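Local structure of protein mini spindles (Drosophila melanogaster, 5VJC) at residues L143-P148 against N154-V159. The protein probably binds tubulin through this HEAT-repeat TOG domain, promoting microtubule dynamics and formation of the mitotic spindle. Residues are numbered along the deposited sequence; the frame is centred on the assembly and turned at random.
Sequences LKIGDP and NGVRRV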
ATOM      1  N   LEU A 143      -2.171   3.765  -3.601  1.00 23.62           N
ATOM      2  CA  LEU A 143      -2.938   4.812  -4.271  1.00 24.13           C
ATOM      3  C   LEU A 143      -2.818   6.160  -3.595  1.00 27.05           C
ATOM      4  O   LEU A 143      -2.909   7.184  -4.251  1.00 27.52           O
ATOM      5  CB  LEU A 143      -4.423   4.439  -4.351  1.00 23.83           C
ATOM      6  CG  LEU A 143      -4.801   3.498  -5.496  1.00 33.41           C
ATOM      7  CD1 LEU A 143      -6.311   3.339  -5.522  1.00 41.08           C
ATOM      8  CD2 LEU A 143      -4.287   4.012  -6.852  1.00 39.36           C
ATOM      9  N   LYS A 144      -2.628   6.157  -2.281  1.00 26.55           N
ATOM     10  CA  LYS A 144      -2.533   7.401  -1.536  1.00 24.73           C
ATOM     11  C   LYS A 144      -1.092   7.947  -1.432  1.00 25.06           C
ATOM     12  O   LYS A 144      -0.879   9.011  -0.854  1.00 26.85           O
ATOM     13  CB  LYS A 144      -3.105   7.217  -0.130  1.00 23.73           C
ATOM     14  CG  LYS A 144      -4.490   6.588  -0.054  1.00 29.64           C
ATOM     15  CD  LYS A 144      -5.412   7.010  -1.196  1.00 31.25           C
ATOM     16  CE  LYS A 144      -6.030   8.353  -0.973  1.00 41.40           C
ATOM     17  NZ  LYS A 144      -7.089   8.580  -2.007  1.00 42.62           N
ATOM     18  N   ILE A 145      -0.107   7.247  -1.981  1.00 22.49           N
ATOM     19  CA  ILE A 145       1.275   7.694  -1.758  1.00 22.73           C
ATOM     20  C   ILE A 145       1.525   9.008  -2.506  1.00 26.71           C
ATOM     21  O   ILE A 145       2.439   9.766  -2.169  1.00 26.17           O
ATOM     22  CB  ILE A 145       2.328   6.655  -2.176  1.00 22.36           C
ATOM     23  CG1 ILE A 145       3.638   6.902  -1.413  1.00 19.45           C
ATOM     24  CG2 ILE A 145       2.563   6.677  -3.691  1.00 21.95           C
ATOM     25  CD1 ILE A 145       4.722   5.872  -1.680  1.00 24.54           C
ATOM     26  N   GLY A 146       0.672   9.300  -3.481  1.00 24.29           N
ATOM     27  CA  GLY A 146       0.789  10.537  -4.226  1.00 29.47           C
ATOM     28  C   GLY A 146      -0.225  11.584  -3.807  1.00 31.33           C
ATOM     29  O   GLY A 146      -0.476  12.525  -4.553  1.00 31.99           O
ATOM     30  N   ASP A 147      -0.813  11.426  -2.623  1.00 29.38           N
ATOM     31  CA  ASP A 147      -1.841  12.368  -2.155  1.00 29.28           C
ATOM     32  C   ASP A 147      -1.331  13.825  -2.165  1.00 31.28           C
ATOM     33  O   ASP A 147      -0.144  14.056  -1.940  1.00 27.03           O
ATOM     34  CB  ASP A 147      -2.286  11.987  -0.745  1.00 27.03           C
ATOM     35  CG  ASP A 147      -3.632  12.585  -0.372  1.00 32.39           C
ATOM     36  OD1 ASP A 147      -3.655  13.643   0.296  1.00 29.70           O
ATOM     37  OD2 ASP A 147      -4.660  11.998  -0.759  1.00 32.27           O
ATOM     38  N   PRO A 148      -2.225  14.803  -2.434  1.00 32.95           N
ATOM     39  CA  PRO A 148      -1.890  16.227  -2.306  1.00 31.84           C
ATOM     40  C   PRO A 148      -1.333  16.584  -0.928  1.00 34.50           C
ATOM     41  O   PRO A 148      -0.534  17.515  -0.821  1.00 34.80           O
ATOM     42  CB  PRO A 148      -3.233  16.934  -2.524  1.00 36.40           C
ATOM     43  CG  PRO A 148      -4.059  15.986  -3.317  1.00 35.35           C
ATOM     44  CD  PRO A 148      -3.568  14.596  -3.012  1.00 35.40           C
ATOM     45  N   ASN A 154       3.250  10.927   3.990  1.00 24.66           N
ATOM     46  CA  ASN A 154       4.160  10.400   5.012  1.00 26.60           C
ATOM     47  C   ASN A 154       3.599   9.158   5.731  1.00 23.08           C
ATOM     48  O   ASN A 154       4.344   8.242   6.095  1.00 22.42           O
ATOM     49  CB  ASN A 154       4.508  11.481   6.038  1.00 29.59           C
ATOM     50  CG  ASN A 154       5.583  12.433   5.523  1.00 41.02           C
ATOM     51  OD1 ASN A 154       6.301  12.108   4.572  1.00 45.27           O
ATOM     52  ND2 ASN A 154       5.696  13.611   6.139  1.00 44.01           N
ATOM     53  N   GLY A 155       2.291   9.148   5.945  1.00 22.82           N
ATOM     54  CA  GLY A 155       1.647   8.064   6.675  1.00 24.37           C
ATOM     55  C   GLY A 155       1.669   6.805   5.828  1.00 20.61           C
ATOM     56  O   GLY A 155       1.987   5.725   6.313  1.00 22.02           O
ATOM     57  N   VAL A 156       1.312   6.955   4.558  1.00 21.19           N
ATOM     58  CA  VAL A 156       1.363   5.856   3.594  1.00 22.32           C
ATOM     59  C   VAL A 156       2.754   5.239   3.528  1.00 22.54           C
ATOM     60  O   VAL A 156       2.909   4.020   3.600  1.00 18.50           O
ATOM     61  CB  VAL A 156       0.940   6.336   2.199  1.00 24.54           C
ATOM     62  CG1 VAL A 156       1.161   5.259   1.137  1.00 22.21           C
ATOM     63  CG2 VAL A 156      -0.525   6.817   2.228  1.00 21.06           C
ATOM     64  N   ARG A 157       3.775   6.084   3.403  1.00 21.56           N
ATOM     65  CA  ARG A 157       5.143   5.606   3.351  1.00 23.34           C
ATOM     66  C   ARG A 157       5.520   4.838   4.634  1.00 21.38           C
ATOM     67  O   ARG A 157       6.169   3.792   4.581  1.00 21.92           O
ATOM     68  CB  ARG A 157       6.092   6.805   3.112  1.00 29.16           C
ATOM     69  CG  ARG A 157       7.543   6.481   2.715  1.00 30.49           C
ATOM     70  CD  ARG A 157       8.029   7.448   1.575  1.00 31.10           C
ATOM     71  NE  ARG A 157       7.552   8.802   1.808  1.00 39.65           N
ATOM     72  CZ  ARG A 157       7.114   9.621   0.858  1.00 39.29           C
ATOM     73  NH1 ARG A 157       7.126   9.230  -0.409  1.00 36.16           N
ATOM     74  NH2 ARG A 157       6.679  10.835   1.183  1.00 43.02           N
ATOM     75  N   ARG A 158       5.115   5.353   5.790  1.00 25.52           N
ATOM     76  CA  ARG A 158       5.469   4.728   7.069  1.00 22.41           C
ATOM     77  C   ARG A 158       4.845   3.325   7.186  1.00 22.67           C
ATOM     78  O   ARG A 158       5.517   2.340   7.555  1.00 22.50           O
ATOM     79  CB  ARG A 158       5.016   5.628   8.226  1.00 26.71           C
ATOM     80  CG  ARG A 158       5.198   5.047   9.614  1.00 33.92           C
ATOM     81  CD  ARG A 158       6.590   5.257  10.196  1.00 40.29           C
ATOM     82  NE  ARG A 158       6.636   4.958  11.630  1.00 42.99           N
ATOM     83  CZ  ARG A 158       6.886   3.751  12.144  1.00 44.93           C
ATOM     84  NH1 ARG A 158       7.126   2.711  11.350  1.00 40.89           N
ATOM     85  NH2 ARG A 158       6.903   3.577  13.463  1.00 46.24           N
ATOM     86  N   VAL A 159       3.564   3.239   6.849  1.00 22.89           N
ATOM     87  CA  VAL A 159       2.852   1.954   6.816  1.00 19.77           C
ATOM     88  C   VAL A 159       3.461   1.038   5.764  1.00 17.62           C
ATOM     89  O   VAL A 159       3.718  -0.119   6.029  1.00 19.58           O
ATOM     90  CB  VAL A 159       1.334   2.169   6.521  1.00 17.99           C
ATOM     91  CG1 VAL A 159       0.591   0.807   6.311  1.00 17.04           C
ATOM     92  CG2 VAL A 159       0.685   2.991   7.632  1.00 22.11           C
TER
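Val156 has CG1 opposite its backbone N (chi1 172°), and this rotation sets its two methyls against successive residues of the turn, Lys144 and Ile145. CG2 meets the root of the Lys144 side chain, 3.5 Å from Lys144 CB. CG1 packs on Ile145, 3.8 Å from Ile145 CB and 3.9 Å from Ile145 CG1. The Ile145 and Val156 side chains cross at about a right angle. Their backbones are close as well, with Ile145 CA 5.7 Å from Val156 CA.

The Lys144 chain bends at chi2 and chi3 and carries its amine off from residues 154-159, and the chain also touches Val152 earlier on the same helix. NZ is hydrogen-bonded to the carbonyl O of Phe100. Of the side chain, it is the CB end that meets Val156, and the backbone Lys144 O lies 3.8 Å from Val156 CG2.

On the other flank, Arg157 brings its guanidinium beside Ile145, with NH1 4.3 Å from Ile145 CG1 in an oblique, loose approach. Asn154 OD1 lies in the guanidinium plane, at its edge. The charge is met by a salt bridge from NH1 to Glu190 on helix 185-202, a helix that Ile145 also touches.

Residues Lys144 to Asp147 form a type I beta turn, closed by a hydrogen bond of 3.0 Å from Asp147 N to Lys144 O. Val156 and Ile145 are buried, and Val156 also packs on Leu112 and Leu141. The contact folds the loop between helices 131-142 and 150-166 back onto the second of these helices. Short loops that join successive packed helices are characteristic of the HEAT-repeat architecture of TOG domains.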